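Local coordinates for protein putative acetyltransferase (Staphylococcus aureus subsp. aureus Mu50, PDB 3H4Q) that is of unknown function but, as a member of the GNAT family, probably transfers an acetyl group from acetyl-CoA to a substrate not yet identified, at residues A[84-89]-A[107-112]; A[90-95]-A[141-146]; A[33-38]-A[80-85]. One frame throughout, in Å; residues are numbered along the deposited sequence.

All three contacts reach one mixed sheet. Interaction 1 pairs strands 78-86 and 106-112 near the centre of the chain, and is partly buried. It is mostly backbone hydrogen bonds plus one histidine-carboxylate bond. Interaction 3 uses the earlier part of strand 78-86 and has no hydrogen bond across it: a helix packs there with apolar side chains. Interaction 2 is buried but about 12 Å from the centre of the chain. It joins a loop to strand 139-143 through aromatic rings and one buried carboxylate. Interaction 1 touches both others: Thr142 OG1 bonds to Ile108 O, and Thr112 O to Phe82 N. Interactions 2 and 3 do not touch each other.

Interaction 1: A[84-89]-A[107-112]; sequences VVDQDQ and VIHRLT
The antiparallel pairing of strands 78-86 and 106-112 in the GNAT sheet carries a beta bulge. Val84 pairs with Arg110 and Val85 with Ile108, which leaves His109 as the extra residue. Both polar backbone atoms of Val84 are bonded: its N donates to Arg110 O (3.0 Å) and its O accepts from His109 N (3.0 Å). Asp86 and Val107 form the next hydrogen-bonded pair, with Asp86 N to Val107 O at 3.1 Å.

The bulge turns the His109 side chain toward the neighbouring strand. His109 NE2 donates to Asp86 OD1 at 2.7 Å, and this oxygen lies in the ring plane. The carboxylate is turned 48° from the ring; NE2 reaches OD1 on the syn side, 34° out of the carboxylate plane. With chi1 at 60° the carboxylate folds back over the chain, and Asp86 OD1 also accepts a bond from Asp88 N (2.8 Å) on the opposite face, closing an Asx turn. Val107 CG1 lies over one face of the imidazole, toward its rim, and Val107 CG2 meets Gln89 CG at 3.7 Å. On the other face of the sheet, Val85 and Ile108 pack against helix 120-134. A bound polyether, probably from the crystallisation liquor but perhaps marking a pocket, lies about 4 Å from the Asp86 side chain.

OD1 thus takes two N-H donors, which hold the carboxylate between the bulge and the following turn.

Interaction 2: A[90-95]-A[141-146]; sequences AEWYDD and LTDTFA
Trp92 overlaps Asp143 with the edge of its indole: CZ2 lies 4.1 Å from Asp143 CB, near the ring plane. Beside it, Tyr93 reaches the same aspartate with its hydroxyl. Tyr93 OH donates to Asp143 OD2 at 2.8 Å, meeting the anti lone pair of that oxygen, the one turned from OD1. The ring and carboxylate planes are 79° apart, so the two groups meet almost square. Asp143 CG is held between its backbone N and carbonyl carbon (chi1 62°), which swings the carboxylate out toward the rings. Its other oxygen, OD1, accepts a weak bond from Phe145 N.

The two aromatic residues also brace each other. Tyr93 CD1 stands over the centre of the Trp92 ring, 3.8 Å above its plane, and Ala90 CB rests on one face of Tyr93. Leu141 runs past the Tyr93 ring at its edge, but the very close approach of its CD1 and its unusual torsions make the detail doubtful. Phe179 meets Trp92 edge-to-face, and Trp98 meets the Tyr93 ring.

The contact joins the 3-10 turn 91-95, in the loop between strands 78-86 and 106-112, to the end of strand 139-143. The Asp143 carboxylate is buried and takes one bond on each oxygen, that on OD1 weak. A hydroxyl donor there would probably help to stabilise its negative charge.

Interaction 3: A[33-38]-A[80-85]; sequences LNLVEE and YGFIVV
The Phe82 ring takes both helix residues at its edge: Leu35 CD1 and Val36 CG2 lie near the ring plane, over neither face. On one side of the plane Thr112 OG1 of the neighbouring strand stands beyond the rim, 3.9 Å from Phe82 CZ. Phe61 of helix 57-66 also meets the ring, with the two planes about 85° apart. This is the helix-on-sheet layer of the GNAT fold. Helix 29-42 lies across strand 78-86, with the segment axes 97° apart and 9.0 Å from each other at closest approach.

Val36 makes the closer touch on the ring. Its CG2 comes to 3.8 Å from Phe82 CZ, at the far end of the ring, and the two side chains meet at a slant. Leu35 CD1 passes nearer the root of the ring, 4.2 Å from Phe82 CD1. Phe82 CG lies between its backbone N and carbonyl carbon (chi1 66°), and this raises the ring from the sheet toward the helix. Val36 packs also on Leu57 and Phe61, so two helices share the apolar layer on this face.

No hydrogen bond crosses the contact. Ile83 points to the opposite face of the sheet, where it touches Ile108 and Leu111. Leu35 heads toward the strand, and beside Phe82 it meets bare backbone. Its CD1 sits above the plane of the peptide joining Tyr80 and Gly81, 3.6 Å from Gly81 N and 3.7 Å from Gly81 CA.

Interaction 1: A[84-89]-A[107-112]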
loop_
_atom_site.group_PDB
_atom_site.type_symbol
_atom_site.label_atom_id
_atom_site.label_comp_id
_atom_site.label_asym_id
_atom_site.label_seq_id
_atom_site.Cartn_x
_atom_site.Cartn_y
_atom_site.Cartn_z
ATOM N N VAL A 84 -3.215 1.574 -0.040
ATOM C CA VAL A 84 -4.448 0.827 0.206
ATOM C C VAL A 84 -4.106 -0.277 1.195
ATOM O O VAL A 84 -3.195 -1.058 0.941
ATOM C CB VAL A 84 -4.930 0.223 -1.082
ATOM C CG1 VAL A 84 -6.115 -0.683 -0.842
ATOM C CG2 VAL A 84 -5.269 1.348 -2.068
ATOM N N VAL A 85 -4.802 -0.326 2.327
ATOM C CA VAL A 85 -4.555 -1.330 3.361
ATOM C C VAL A 85 -5.874 -1.815 3.956
ATOM O O VAL A 85 -6.812 -1.029 4.147
ATOM C CB VAL A 85 -3.688 -0.783 4.499
ATOM C CG1 VAL A 85 -4.323 0.462 5.114
ATOM C CG2 VAL A 85 -3.483 -1.843 5.556
ATOM N N ASP A 86 -5.949 -3.119 4.209
ATOM C CA ASP A 86 -7.127 -3.760 4.781
ATOM C C ASP A 86 -6.725 -5.165 5.254
ATOM O O ASP A 86 -5.530 -5.459 5.359
ATOM C CB ASP A 86 -8.279 -3.778 3.771
ATOM C CG ASP A 86 -7.941 -4.535 2.512
ATOM O OD1 ASP A 86 -7.411 -5.659 2.618
ATOM O OD2 ASP A 86 -8.245 -4.017 1.414
ATOM N N GLN A 87 -7.706 -6.015 5.545
ATOM C CA GLN A 87 -7.447 -7.374 6.024
ATOM C C GLN A 87 -7.899 -8.467 5.044
ATOM O O GLN A 87 -7.954 -9.655 5.410
ATOM C CB GLN A 87 -8.098 -7.562 7.396
ATOM C CG GLN A 87 -7.472 -6.709 8.489
ATOM C CD GLN A 87 -8.192 -6.866 9.810
ATOM O OE1 GLN A 87 -9.376 -6.581 9.901
ATOM N NE2 GLN A 87 -7.476 -7.305 10.845
ATOM N N ASP A 88 -8.197 -8.067 3.808
ATOM C CA ASP A 88 -8.551 -9.005 2.753
ATOM C C ASP A 88 -7.236 -9.570 2.206
ATOM O O ASP A 88 -6.385 -8.819 1.754
ATOM C CB ASP A 88 -9.310 -8.298 1.633
ATOM C CG ASP A 88 -10.617 -7.665 2.104
ATOM O OD1 ASP A 88 -11.232 -8.196 3.056
ATOM O OD2 ASP A 88 -11.041 -6.641 1.508
ATOM N N GLN A 89 -7.055 -10.884 2.289
ATOM C CA GLN A 89 -5.842 -11.536 1.815
ATOM C C GLN A 89 -6.093 -12.227 0.469
ATOM O O GLN A 89 -7.168 -12.784 0.246
ATOM C CB GLN A 89 -5.367 -12.565 2.838
ATOM C CG GLN A 89 -4.993 -11.988 4.194
ATOM C CD GLN A 89 -4.465 -13.047 5.151
ATOM O OE1 GLN A 89 -4.026 -14.111 4.726
ATOM N NE2 GLN A 89 -4.493 -12.755 6.444
ATOM N N VAL A 107 -3.010 -6.178 5.349
ATOM C CA VAL A 107 -2.382 -6.362 4.053
ATOM C C VAL A 107 -2.278 -5.037 3.310
ATOM O O VAL A 107 -3.283 -4.329 3.160
ATOM C CB VAL A 107 -3.237 -7.298 3.163
ATOM C CG1 VAL A 107 -2.609 -7.440 1.797
ATOM C CG2 VAL A 107 -3.449 -8.664 3.821
ATOM N N ILE A 108 -1.074 -4.705 2.848
ATOM C CA ILE A 108 -0.861 -3.512 2.032
ATOM C C ILE A 108 -0.939 -3.989 0.597
ATOM O O ILE A 108 -0.092 -4.751 0.138
ATOM C CB ILE A 108 0.493 -2.869 2.305
ATOM C CG1 ILE A 108 0.528 -2.429 3.774
ATOM C CG2 ILE A 108 0.736 -1.683 1.331
ATOM C CD1 ILE A 108 1.803 -1.797 4.214
ATOM N N HIS A 109 -1.973 -3.549 -0.105
ATOM C CA HIS A 109 -2.216 -3.999 -1.461
ATOM C C HIS A 109 -1.590 -3.154 -2.502
ATOM O O HIS A 109 -1.266 -3.655 -3.558
ATOM C CB HIS A 109 -3.712 -4.028 -1.741
ATOM C CG HIS A 109 -4.458 -4.977 -0.872
ATOM N ND1 HIS A 109 -4.358 -6.339 -1.029
ATOM C CD2 HIS A 109 -5.302 -4.773 0.165
ATOM C CE1 HIS A 109 -5.117 -6.937 -0.133
ATOM N NE2 HIS A 109 -5.700 -6.011 0.606
ATOM N N ARG A 110 -1.438 -1.864 -2.237
ATOM C CA ARG A 110 -0.831 -0.972 -3.213
ATOM C C ARG A 110 -0.269 0.252 -2.512
ATOM O O ARG A 110 -0.819 0.714 -1.531
ATOM C CB ARG A 110 -1.852 -0.572 -4.281
ATOM C CG ARG A 110 -1.255 0.086 -5.522
ATOM C CD ARG A 110 -0.445 -0.883 -6.387
ATOM N NE ARG A 110 -0.002 -0.219 -7.613
ATOM C CZ ARG A 110 1.124 0.475 -7.766
ATOM N NH1 ARG A 110 1.996 0.610 -6.779
ATOM N NH2 ARG A 110 1.371 1.037 -8.939
ATOM N N LEU A 111 0.866 0.736 -3.005
ATOM C CA LEU A 111 1.560 1.912 -2.462
ATOM C C LEU A 111 2.225 2.643 -3.629
ATOM O O LEU A 111 2.884 2.019 -4.452
ATOM C CB LEU A 111 2.646 1.491 -1.471
ATOM C CG LEU A 111 3.531 2.588 -0.852
ATOM C CD1 LEU A 111 2.700 3.656 -0.124
ATOM C CD2 LEU A 111 4.534 1.964 0.122
ATOM N N THR A 112 2.043 3.952 -3.718
ATOM C CA THR A 112 2.679 4.735 -4.772
ATOM C C THR A 112 2.940 6.122 -4.250
ATOM O O THR A 112 2.110 6.664 -3.517
ATOM C CB THR A 112 1.789 4.931 -5.999
ATOM O OG1 THR A 112 1.227 3.679 -6.405
ATOM C CG2 THR A 112 2.598 5.498 -7.127
#

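Interaction 2: A[90-95]-A[141-146]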
loop_
_atom_site.group_PDB
_atom_site.type_symbol
_atom_site.label_atom_id
_atom_site.label_comp_id
_atom_site.label_asym_id
_atom_site.label_seq_id
_atom_site.Cartn_x
_atom_site.Cartn_y
_atom_site.Cartn_z
ATOM N N ALA A 90 -5.094 -12.191 -0.412
ATOM C CA ALA A 90 -5.188 -12.788 -1.743
ATOM C C ALA A 90 -5.406 -14.283 -1.637
ATOM O O ALA A 90 -4.762 -14.938 -0.817
ATOM C CB ALA A 90 -3.912 -12.506 -2.547
ATOM N N GLU A 91 -6.306 -14.816 -2.469
ATOM C CA GLU A 91 -6.591 -16.246 -2.484
ATOM C C GLU A 91 -5.298 -17.027 -2.651
ATOM O O GLU A 91 -5.126 -18.060 -2.018
ATOM C CB GLU A 91 -7.566 -16.608 -3.611
ATOM N N TRP A 92 -4.378 -16.521 -3.472
ATOM C CA TRP A 92 -3.113 -17.222 -3.706
ATOM C C TRP A 92 -2.160 -17.234 -2.511
ATOM O O TRP A 92 -1.215 -18.029 -2.501
ATOM C CB TRP A 92 -2.396 -16.702 -4.958
ATOM C CG TRP A 92 -1.828 -15.335 -4.853
ATOM C CD1 TRP A 92 -2.461 -14.162 -5.133
ATOM C CD2 TRP A 92 -0.495 -14.993 -4.473
ATOM N NE1 TRP A 92 -1.607 -13.103 -4.940
ATOM C CE2 TRP A 92 -0.392 -13.585 -4.535
ATOM C CE3 TRP A 92 0.623 -15.735 -4.079
ATOM C CZ2 TRP A 92 0.787 -12.905 -4.221
ATOM C CZ3 TRP A 92 1.798 -15.053 -3.763
ATOM C CH2 TRP A 92 1.867 -13.652 -3.838
ATOM N N TYR A 93 -2.374 -16.355 -1.528
ATOM C CA TYR A 93 -1.570 -16.380 -0.296
ATOM C C TYR A 93 -1.693 -17.781 0.321
ATOM O O TYR A 93 -0.707 -18.330 0.809
ATOM C CB TYR A 93 -2.012 -15.295 0.705
ATOM C CG TYR A 93 -1.552 -13.867 0.430
ATOM C CD1 TYR A 93 -1.043 -13.482 -0.811
ATOM C CD2 TYR A 93 -1.704 -12.873 1.400
ATOM C CE1 TYR A 93 -0.643 -12.178 -1.050
ATOM C CE2 TYR A 93 -1.309 -11.553 1.155
ATOM C CZ TYR A 93 -0.777 -11.217 -0.070
ATOM O OH TYR A 93 -0.382 -9.916 -0.336
ATOM N N ASP A 94 -2.882 -18.382 0.245
ATOM C CA ASP A 94 -3.093 -19.744 0.752
ATOM C C ASP A 94 -2.159 -20.802 0.130
ATOM O O ASP A 94 -2.036 -21.897 0.679
ATOM C CB ASP A 94 -4.549 -20.195 0.545
ATOM C CG ASP A 94 -5.540 -19.411 1.382
ATOM O OD1 ASP A 94 -5.146 -18.415 2.012
ATOM O OD2 ASP A 94 -6.726 -19.789 1.407
ATOM N N ASP A 95 -1.528 -20.489 -1.006
ATOM C CA ASP A 95 -0.593 -21.410 -1.669
ATOM C C ASP A 95 0.841 -21.352 -1.107
ATOM O O ASP A 95 1.691 -22.112 -1.553
ATOM C CB ASP A 95 -0.539 -21.131 -3.190
ATOM C CG ASP A 95 -1.901 -21.267 -3.878
ATOM O OD1 ASP A 95 -2.662 -22.216 -3.543
ATOM O OD2 ASP A 95 -2.192 -20.436 -4.782
ATOM N N LEU A 141 1.082 -8.030 6.072
ATOM C CA LEU A 141 1.609 -8.662 4.863
ATOM C C LEU A 141 1.431 -7.868 3.562
ATOM O O LEU A 141 0.751 -6.832 3.520
ATOM C CB LEU A 141 1.245 -10.147 4.782
ATOM C CG LEU A 141 0.021 -10.829 5.393
ATOM C CD1 LEU A 141 -1.011 -11.195 4.366
ATOM C CD2 LEU A 141 0.486 -12.116 6.016
ATOM N N THR A 142 2.145 -8.291 2.528
ATOM C CA THR A 142 2.100 -7.594 1.258
ATOM C C THR A 142 2.786 -8.456 0.224
ATOM O O THR A 142 3.101 -9.604 0.496
ATOM C CB THR A 142 2.776 -6.208 1.350
ATOM O OG1 THR A 142 2.565 -5.480 0.129
ATOM C CG2 THR A 142 4.265 -6.331 1.657
ATOM N N ASP A 143 2.996 -7.920 -0.969
ATOM C CA ASP A 143 3.637 -8.680 -2.019
ATOM C C ASP A 143 4.296 -7.747 -3.025
ATOM O O ASP A 143 4.006 -6.544 -3.059
ATOM C CB ASP A 143 2.633 -9.639 -2.680
ATOM C CG ASP A 143 1.481 -8.918 -3.348
ATOM O OD1 ASP A 143 1.701 -8.366 -4.444
ATOM O OD2 ASP A 143 0.350 -8.952 -2.808
ATOM N N THR A 144 5.187 -8.315 -3.833
ATOM C CA THR A 144 5.937 -7.558 -4.830
ATOM C C THR A 144 5.063 -6.604 -5.634
ATOM O O THR A 144 5.461 -5.466 -5.917
ATOM C CB THR A 144 6.617 -8.502 -5.804
ATOM O OG1 THR A 144 7.536 -9.322 -5.080
ATOM C CG2 THR A 144 7.358 -7.732 -6.878
ATOM N N PHE A 145 3.851 -7.051 -5.945
ATOM C CA PHE A 145 2.960 -6.285 -6.793
ATOM C C PHE A 145 2.364 -5.068 -6.153
ATOM O O PHE A 145 1.793 -4.258 -6.854
ATOM C CB PHE A 145 1.846 -7.169 -7.360
ATOM C CG PHE A 145 2.354 -8.402 -8.044
ATOM C CD1 PHE A 145 3.169 -8.297 -9.163
ATOM C CD2 PHE A 145 2.015 -9.666 -7.575
ATOM C CE1 PHE A 145 3.651 -9.435 -9.807
ATOM C CE2 PHE A 145 2.484 -10.808 -8.214
ATOM C CZ PHE A 145 3.305 -10.689 -9.330
ATOM N N ALA A 146 2.496 -4.916 -4.843
ATOM C CA ALA A 146 1.967 -3.733 -4.150
ATOM C C ALA A 146 2.775 -2.473 -4.469
ATOM O O ALA A 146 2.266 -1.361 -4.357
ATOM C CB ALA A 146 1.962 -3.979 -2.639
#

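Interaction 3: A[33-38]-A[80-85]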
loop_
_atom_site.group_PDB
_atom_site.type_symbol
_atom_site.label_atom_id
_atom_site.label_comp_id
_atom_site.label_asym_id
_atom_site.label_seq_id
_atom_site.Cartn_x
_atom_site.Cartn_y
_atom_site.Cartn_z
ATOM N N LEU A 33 -5.611 8.323 -9.980
ATOM C CA LEU A 33 -5.412 7.697 -11.280
ATOM C C LEU A 33 -4.182 8.240 -12.005
ATOM O O LEU A 33 -3.413 7.468 -12.573
ATOM C CB LEU A 33 -6.653 7.837 -12.155
ATOM C CG LEU A 33 -7.848 7.012 -11.691
ATOM C CD1 LEU A 33 -9.072 7.295 -12.554
ATOM C CD2 LEU A 33 -7.506 5.533 -11.729
ATOM N N ASN A 34 -3.977 9.552 -11.968
ATOM C CA ASN A 34 -2.821 10.140 -12.632
ATOM C C ASN A 34 -1.499 9.681 -11.989
ATOM O O ASN A 34 -0.491 9.608 -12.656
ATOM C CB ASN A 34 -2.931 11.652 -12.637
ATOM C CG ASN A 34 -1.814 12.315 -13.391
ATOM O OD1 ASN A 34 -1.780 12.317 -14.614
ATOM N ND2 ASN A 34 -0.911 12.931 -12.657
ATOM N N LEU A 35 -1.500 9.363 -10.698
ATOM C CA LEU A 35 -0.284 8.829 -10.062
ATOM C C LEU A 35 0.007 7.412 -10.584
ATOM O O LEU A 35 1.162 7.055 -10.824
ATOM C CB LEU A 35 -0.384 8.821 -8.537
ATOM C CG LEU A 35 -0.339 10.194 -7.863
ATOM C CD1 LEU A 35 -0.470 10.045 -6.343
ATOM C CD2 LEU A 35 0.909 10.997 -8.198
ATOM N N VAL A 36 -1.050 6.619 -10.752
ATOM C CA VAL A 36 -0.918 5.282 -11.307
ATOM C C VAL A 36 -0.334 5.361 -12.713
ATOM O O VAL A 36 0.675 4.723 -12.994
ATOM C CB VAL A 36 -2.261 4.529 -11.354
ATOM C CG1 VAL A 36 -2.119 3.255 -12.168
ATOM C CG2 VAL A 36 -2.751 4.229 -9.949
ATOM N N GLU A 37 -0.943 6.164 -13.578
ATOM C CA GLU A 37 -0.455 6.302 -14.942
ATOM C C GLU A 37 0.963 6.883 -15.004
ATOM O O GLU A 37 1.729 6.557 -15.914
ATOM C CB GLU A 37 -1.429 7.123 -15.799
ATOM C CG GLU A 37 -2.783 6.434 -16.047
ATOM N N GLU A 38 1.313 7.741 -14.053
ATOM C CA GLU A 38 2.658 8.305 -13.985
ATOM C C GLU A 38 3.643 7.160 -13.686
ATOM O O GLU A 38 4.718 7.080 -14.300
ATOM C CB GLU A 38 2.701 9.403 -12.924
ATOM C CG GLU A 38 4.033 10.112 -12.706
ATOM C CD GLU A 38 3.930 11.231 -11.647
ATOM O OE1 GLU A 38 3.279 12.272 -11.932
ATOM O OE2 GLU A 38 4.524 11.076 -10.544
ATOM N N TYR A 80 0.306 13.520 -3.390
ATOM C CA TYR A 80 1.676 13.096 -3.703
ATOM C C TYR A 80 1.927 11.605 -3.549
ATOM O O TYR A 80 3.037 11.135 -3.823
ATOM C CB TYR A 80 2.671 13.876 -2.841
ATOM C CG TYR A 80 2.711 15.336 -3.188
ATOM C CD1 TYR A 80 3.411 15.778 -4.299
ATOM C CD2 TYR A 80 2.046 16.273 -2.429
ATOM C CE1 TYR A 80 3.462 17.113 -4.633
ATOM C CE2 TYR A 80 2.083 17.625 -2.764
ATOM C CZ TYR A 80 2.795 18.035 -3.866
ATOM O OH TYR A 80 2.830 19.377 -4.218
ATOM N N GLY A 81 0.910 10.869 -3.106
ATOM C CA GLY A 81 0.979 9.422 -3.030
ATOM C C GLY A 81 -0.254 8.835 -2.376
ATOM O O GLY A 81 -1.043 9.567 -1.774
ATOM N N PHE A 82 -0.445 7.525 -2.504
ATOM C CA PHE A 82 -1.532 6.844 -1.801
ATOM C C PHE A 82 -1.131 5.430 -1.399
ATOM O O PHE A 82 -0.131 4.907 -1.875
ATOM C CB PHE A 82 -2.817 6.801 -2.636
ATOM C CG PHE A 82 -2.717 5.966 -3.879
ATOM C CD1 PHE A 82 -2.264 6.516 -5.069
ATOM C CD2 PHE A 82 -3.121 4.640 -3.870
ATOM C CE1 PHE A 82 -2.192 5.755 -6.223
ATOM C CE2 PHE A 82 -3.045 3.865 -5.020
ATOM C CZ PHE A 82 -2.579 4.431 -6.203
ATOM N N ILE A 83 -1.940 4.827 -0.540
ATOM C CA ILE A 83 -1.713 3.485 -0.044
ATOM C C ILE A 83 -3.075 2.866 0.245
ATOM O O ILE A 83 -3.994 3.558 0.687
ATOM C CB ILE A 83 -0.840 3.494 1.246
ATOM C CG1 ILE A 83 -0.411 2.079 1.654
ATOM C CG2 ILE A 83 -1.567 4.165 2.409
ATOM C CD1 ILE A 83 0.747 2.053 2.695
ATOM N N VAL A 84 -3.215 1.574 -0.040
ATOM C CA VAL A 84 -4.448 0.827 0.206
ATOM C C VAL A 84 -4.106 -0.277 1.195
ATOM O O VAL A 84 -3.195 -1.058 0.941
ATOM C CB VAL A 84 -4.930 0.223 -1.082
ATOM C CG1 VAL A 84 -6.115 -0.683 -0.842
ATOM C CG2 VAL A 84 -5.269 1.348 -2.068
ATOM N N VAL A 85 -4.802 -0.326 2.327
ATOM C CA VAL A 85 -4.555 -1.330 3.361
ATOM C C VAL A 85 -5.874 -1.815 3.956
ATOM O O VAL A 85 -6.812 -1.029 4.147
ATOM C CB VAL A 85 -3.688 -0.783 4.499
ATOM C CG1 VAL A 85 -4.323 0.462 5.114
ATOM C CG2 VAL A 85 -3.483 -1.843 5.556
#